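Local coordinates for protein cytokinin riboside 5'-monophosphate phosphoribohydrolase (Corynebacterium glutamicum, PDB 5WQ3) that belongs to the lysine-decarboxylase-like (SLOG) family of proteins, with a Rossmann-like fold built on a parallel sheet, at residues S120-E132 with Y142-R155. Numbering follows the deposited sequence.
Sequences SEANGLSVGLGIE and YVDLGLNFRYFFAR
V127, L129 and I131 pair in parallel with L145, L147 and F149, joining strand 126-131 to 145-149, an edge strand of the Rossmann-like parallel sheet within this chain. G128 N donates to L145 O (3.0 Å) and L147 N to G128 O, and V143 CG1 packs against G128, where a glycine brings no side chain, coming within 3.5 Å of G128 N. On the face that carries L129 and F149, L129 CB meets F149 CE1, while G130 O lies at that ring's edge, in its plane.

R155, from helix 152-162, returns to strand 126-131. Its CG is anti to the backbone N (chi1 -174°) and the chain then bends, bringing the guanidinium side-on to L129 O: NE (2.9 Å) and NH2 (3.2 Å) both bind this one oxygen, NE from above the carbonyl plane and NH2 within it. I131 CB sits over the centre of one guanidinium face, and I131 CD1 reaches the edge of the F152 ring. Beyond the strands, the E132 side chain, extended beyond CG, places OE2 3.1 Å from R150 NH1, with carboxylate and guanidinium planes 74° apart; R150 NH2 also bridges to E223 of a second subunit.

At the opposite end S126 O accepts from both D144 N and L145 N. S126 OG, also bonded to N116, donates to Y142 O at 2.9 Å, tilted 33° from the carbonyl plane.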
loop_
_atom_site.group_PDB
_atom_site.type_symbol
_atom_site.label_atom_id
_atom_site.label_comp_id
_atom_site.label_asym_id
_atom_site.label_seq_id
_atom_site.Cartn_x
_atom_site.Cartn_y
_atom_site.Cartn_z
ATOM N N SER C 120 -33.379 26.588 -47.292
ATOM C CA SER C 120 -33.976 25.276 -47.051
ATOM C C SER C 120 -35.384 25.471 -46.480
ATOM O O SER C 120 -36.345 24.872 -46.930
ATOM C CB SER C 120 -33.129 24.459 -46.077
ATOM O OG SER C 120 -33.470 23.080 -46.224
ATOM N N GLU C 121 -35.479 26.343 -45.502
ATOM C CA GLU C 121 -36.742 26.556 -44.831
ATOM C C GLU C 121 -37.753 27.285 -45.711
ATOM O O GLU C 121 -38.917 27.253 -45.383
ATOM C CB GLU C 121 -36.540 27.238 -43.477
ATOM C CG GLU C 121 -35.881 26.288 -42.463
ATOM C CD GLU C 121 -35.794 26.861 -41.052
ATOM O OE1 GLU C 121 -35.969 28.101 -40.899
ATOM O OE2 GLU C 121 -35.501 26.068 -40.098
ATOM N N ALA C 122 -37.328 27.902 -46.827
ATOM C CA ALA C 122 -38.278 28.390 -47.858
ATOM C C ALA C 122 -38.512 27.399 -48.931
ATOM O O ALA C 122 -38.960 27.757 -49.999
ATOM C CB ALA C 122 -37.787 29.664 -48.498
ATOM N N ASN C 123 -38.219 26.129 -48.709
ATOM C CA ASN C 123 -38.437 25.139 -49.781
ATOM C C ASN C 123 -37.689 25.380 -51.036
ATOM O O ASN C 123 -38.174 24.976 -52.096
ATOM C CB ASN C 123 -39.915 25.076 -50.204
ATOM C CG ASN C 123 -40.836 24.873 -49.043
ATOM O OD1 ASN C 123 -41.681 25.746 -48.691
ATOM N ND2 ASN C 123 -40.664 23.738 -48.403
ATOM N N GLY C 124 -36.521 26.048 -50.963
ATOM C CA GLY C 124 -35.655 26.188 -52.120
ATOM C C GLY C 124 -34.511 25.168 -52.085
ATOM O O GLY C 124 -34.382 24.393 -51.147
ATOM N N LEU C 125 -33.661 25.190 -53.095
ATOM C CA LEU C 125 -32.505 24.281 -53.131
ATOM C C LEU C 125 -31.316 24.894 -52.381
ATOM O O LEU C 125 -30.773 25.936 -52.808
ATOM C CB LEU C 125 -32.074 24.010 -54.560
ATOM C CG LEU C 125 -30.923 23.017 -54.747
ATOM C CD1 LEU C 125 -31.163 21.682 -54.073
ATOM C CD2 LEU C 125 -30.719 22.824 -56.228
ATOM N N SER C 126 -30.933 24.223 -51.292
ATOM C CA SER C 126 -29.799 24.600 -50.495
ATOM C C SER C 126 -28.623 23.637 -50.661
ATOM O O SER C 126 -28.699 22.435 -50.345
ATOM C CB SER C 126 -30.204 24.631 -49.050
ATOM O OG SER C 126 -29.064 24.635 -48.244
ATOM N N VAL C 127 -27.520 24.186 -51.109
ATOM C CA VAL C 127 -26.346 23.388 -51.507
ATOM C C VAL C 127 -25.201 23.762 -50.605
ATOM O O VAL C 127 -25.036 24.933 -50.304
ATOM C CB VAL C 127 -25.908 23.672 -52.956
ATOM C CG1 VAL C 127 -24.768 22.744 -53.375
ATOM C CG2 VAL C 127 -27.094 23.590 -53.891
ATOM N N GLY C 128 -24.416 22.748 -50.230
ATOM C CA GLY C 128 -23.208 22.893 -49.397
ATOM C C GLY C 128 -22.046 22.108 -49.982
ATOM O O GLY C 128 -22.097 20.838 -50.148
ATOM N N LEU C 129 -20.976 22.823 -50.287
ATOM C CA LEU C 129 -19.787 22.189 -50.875
ATOM C C LEU C 129 -18.727 22.375 -49.837
ATOM O O LEU C 129 -18.130 23.437 -49.736
ATOM C CB LEU C 129 -19.388 22.816 -52.186
ATOM C CG LEU C 129 -20.474 23.090 -53.251
ATOM C CD1 LEU C 129 -19.848 23.671 -54.506
ATOM C CD2 LEU C 129 -21.285 21.864 -53.631
ATOM N N GLY C 130 -18.571 21.347 -48.994
ATOM C CA GLY C 130 -17.667 21.436 -47.883
ATOM C C GLY C 130 -16.221 21.177 -48.216
ATOM O O GLY C 130 -15.878 20.516 -49.224
ATOM N N ILE C 131 -15.372 21.620 -47.308
ATOM C CA ILE C 131 -13.969 21.317 -47.339
ATOM C C ILE C 131 -13.637 20.448 -46.130
ATOM O O ILE C 131 -14.040 20.752 -45.033
ATOM C CB ILE C 131 -13.175 22.616 -47.344
ATOM C CG1 ILE C 131 -11.711 22.351 -47.523
ATOM C CG2 ILE C 131 -13.408 23.358 -46.064
ATOM C CD1 ILE C 131 -11.376 21.924 -48.913
ATOM N N GLU C 132 -12.959 19.339 -46.344
ATOM C CA GLU C 132 -12.702 18.428 -45.254
ATOM C C GLU C 132 -11.654 19.020 -44.375
ATOM O O GLU C 132 -10.596 19.332 -44.818
ATOM C CB GLU C 132 -12.381 17.024 -45.717
ATOM C CG GLU C 132 -10.942 16.734 -45.922
ATOM C CD GLU C 132 -10.717 15.319 -46.432
ATOM O OE1 GLU C 132 -11.692 14.634 -46.779
ATOM O OE2 GLU C 132 -9.564 14.907 -46.477
ATOM N N TYR C 142 -28.697 22.263 -42.572
ATOM C CA TYR C 142 -29.601 22.820 -43.544
ATOM C C TYR C 142 -29.186 22.611 -45.000
ATOM O O TYR C 142 -29.819 23.126 -45.933
ATOM C CB TYR C 142 -29.788 24.276 -43.244
ATOM C CG TYR C 142 -30.321 24.541 -41.851
ATOM C CD1 TYR C 142 -31.667 24.308 -41.516
ATOM C CD2 TYR C 142 -29.488 25.019 -40.863
ATOM C CE1 TYR C 142 -32.133 24.572 -40.233
ATOM C CE2 TYR C 142 -29.951 25.295 -39.576
ATOM C CZ TYR C 142 -31.262 25.090 -39.277
ATOM O OH TYR C 142 -31.635 25.371 -37.988
ATOM N N VAL C 143 -28.140 21.832 -45.204
ATOM C CA VAL C 143 -27.676 21.544 -46.506
ATOM C C VAL C 143 -28.468 20.403 -47.032
ATOM O O VAL C 143 -28.403 19.312 -46.471
ATOM C CB VAL C 143 -26.190 21.158 -46.480
ATOM C CG1 VAL C 143 -25.730 20.532 -47.794
ATOM C CG2 VAL C 143 -25.355 22.367 -46.157
ATOM N N ASP C 144 -29.128 20.582 -48.161
ATOM C CA ASP C 144 -29.934 19.513 -48.690
ATOM C C ASP C 144 -29.303 18.831 -49.909
ATOM O O ASP C 144 -29.784 17.767 -50.320
ATOM C CB ASP C 144 -31.363 20.017 -48.950
ATOM C CG ASP C 144 -32.089 20.405 -47.657
ATOM O OD1 ASP C 144 -31.609 20.045 -46.557
ATOM O OD2 ASP C 144 -33.146 21.072 -47.731
ATOM N N LEU C 145 -28.261 19.422 -50.507
ATOM C CA LEU C 145 -27.424 18.715 -51.500
ATOM C C LEU C 145 -25.983 19.026 -51.057
ATOM O O LEU C 145 -25.504 20.157 -51.219
ATOM C CB LEU C 145 -27.700 19.155 -52.949
ATOM C CG LEU C 145 -26.825 18.683 -54.133
ATOM C CD1 LEU C 145 -26.896 17.172 -54.310
ATOM C CD2 LEU C 145 -27.172 19.312 -55.479
ATOM N N GLY C 146 -25.330 18.039 -50.437
ATOM C CA GLY C 146 -24.001 18.230 -49.800
ATOM C C GLY C 146 -22.978 17.456 -50.567
ATOM O O GLY C 146 -23.278 16.388 -51.066
ATOM N N LEU C 147 -21.806 18.031 -50.805
ATOM C CA LEU C 147 -20.669 17.252 -51.246
ATOM C C LEU C 147 -19.542 17.730 -50.371
ATOM O O LEU C 147 -19.547 18.847 -49.837
ATOM C CB LEU C 147 -20.260 17.531 -52.697
ATOM C CG LEU C 147 -21.045 17.124 -53.914
ATOM C CD1 LEU C 147 -22.426 17.727 -53.856
ATOM C CD2 LEU C 147 -20.321 17.628 -55.152
ATOM N N ASN C 148 -18.536 16.890 -50.266
ATOM C CA ASN C 148 -17.371 17.146 -49.436
ATOM C C ASN C 148 -16.068 16.973 -50.230
ATOM O O ASN C 148 -15.876 15.978 -50.897
ATOM C CB ASN C 148 -17.441 16.224 -48.201
ATOM C CG ASN C 148 -18.234 16.847 -47.068
ATOM O OD1 ASN C 148 -18.216 18.065 -46.860
ATOM N ND2 ASN C 148 -18.937 16.032 -46.349
ATOM N N PHE C 149 -15.185 17.955 -50.152
ATOM C CA PHE C 149 -13.983 18.001 -50.973
ATOM C C PHE C 149 -12.776 18.020 -50.065
ATOM O O PHE C 149 -12.717 18.738 -49.067
ATOM C CB PHE C 149 -13.925 19.280 -51.844
ATOM C CG PHE C 149 -14.984 19.345 -52.904
ATOM C CD1 PHE C 149 -16.233 19.799 -52.614
ATOM C CD2 PHE C 149 -14.737 18.871 -54.186
ATOM C CE1 PHE C 149 -17.225 19.808 -53.589
ATOM C CE2 PHE C 149 -15.690 18.915 -55.181
ATOM C CZ PHE C 149 -16.950 19.373 -54.888
ATOM N N ARG C 150 -11.833 17.180 -50.397
ATOM C CA ARG C 150 -10.503 17.247 -49.850
ATOM C C ARG C 150 -9.651 18.440 -50.388
ATOM O O ARG C 150 -8.823 18.976 -49.682
ATOM C CB ARG C 150 -9.841 15.873 -50.164
ATOM C CG ARG C 150 -8.338 15.883 -50.313
ATOM C CD ARG C 150 -7.748 16.018 -48.959
ATOM N NE ARG C 150 -6.364 15.597 -48.871
ATOM C CZ ARG C 150 -5.791 15.329 -47.705
ATOM N NH1 ARG C 150 -6.522 15.436 -46.593
ATOM N NH2 ARG C 150 -4.514 14.954 -47.642
ATOM N N TYR C 151 -9.803 18.793 -51.664
ATOM C CA TYR C 151 -8.911 19.699 -52.329
ATOM C C TYR C 151 -9.590 21.050 -52.469
ATOM O O TYR C 151 -10.578 21.190 -53.190
ATOM C CB TYR C 151 -8.564 19.122 -53.691
ATOM C CG TYR C 151 -7.736 17.866 -53.518
ATOM C CD1 TYR C 151 -6.404 17.924 -53.064
ATOM C CD2 TYR C 151 -8.273 16.630 -53.789
ATOM C CE1 TYR C 151 -5.642 16.763 -52.928
ATOM C CE2 TYR C 151 -7.521 15.473 -53.600
ATOM C CZ TYR C 151 -6.220 15.548 -53.186
ATOM O OH TYR C 151 -5.517 14.358 -53.032
ATOM N N PHE C 152 -9.064 22.046 -51.769
ATOM C CA PHE C 152 -9.547 23.432 -51.812
ATOM C C PHE C 152 -9.748 23.909 -53.249
ATOM O O PHE C 152 -10.752 24.514 -53.590
ATOM C CB PHE C 152 -8.490 24.264 -51.083
ATOM C CG PHE C 152 -8.994 25.485 -50.432
ATOM C CD1 PHE C 152 -9.746 25.406 -49.267
ATOM C CD2 PHE C 152 -8.657 26.752 -50.941
ATOM C CE1 PHE C 152 -10.228 26.565 -48.653
ATOM C CE2 PHE C 152 -9.109 27.918 -50.314
ATOM C CZ PHE C 152 -9.900 27.823 -49.178
ATOM N N PHE C 153 -8.839 23.545 -54.140
ATOM C CA PHE C 153 -8.892 24.034 -55.505
ATOM C C PHE C 153 -10.009 23.436 -56.328
ATOM O O PHE C 153 -10.560 24.117 -57.174
ATOM C CB PHE C 153 -7.550 23.919 -56.242
ATOM C CG PHE C 153 -6.929 22.561 -56.185
ATOM C CD1 PHE C 153 -6.105 22.205 -55.105
ATOM C CD2 PHE C 153 -7.166 21.627 -57.170
ATOM C CE1 PHE C 153 -5.520 20.961 -55.045
ATOM C CE2 PHE C 153 -6.605 20.371 -57.108
ATOM C CZ PHE C 153 -5.768 20.038 -56.053
ATOM N N ALA C 154 -10.367 22.178 -56.074
ATOM C CA ALA C 154 -11.549 21.629 -56.695
ATOM C C ALA C 154 -12.821 22.256 -56.221
ATOM O O ALA C 154 -13.736 22.522 -57.005
ATOM C CB ALA C 154 -11.642 20.158 -56.472
ATOM N N ARG C 155 -12.935 22.391 -54.926
ATOM C CA ARG C 155 -14.094 23.016 -54.377
ATOM C C ARG C 155 -14.295 24.442 -54.974
ATOM O O ARG C 155 -15.429 24.794 -55.326
ATOM C CB ARG C 155 -13.943 23.098 -52.912
ATOM C CG ARG C 155 -15.143 23.610 -52.246
ATOM C CD ARG C 155 -14.571 24.439 -51.144
ATOM N NE ARG C 155 -15.424 24.455 -50.019
ATOM C CZ ARG C 155 -15.200 25.212 -48.982
ATOM N NH1 ARG C 155 -14.155 26.008 -48.937
ATOM N NH2 ARG C 155 -16.046 25.191 -48.025
#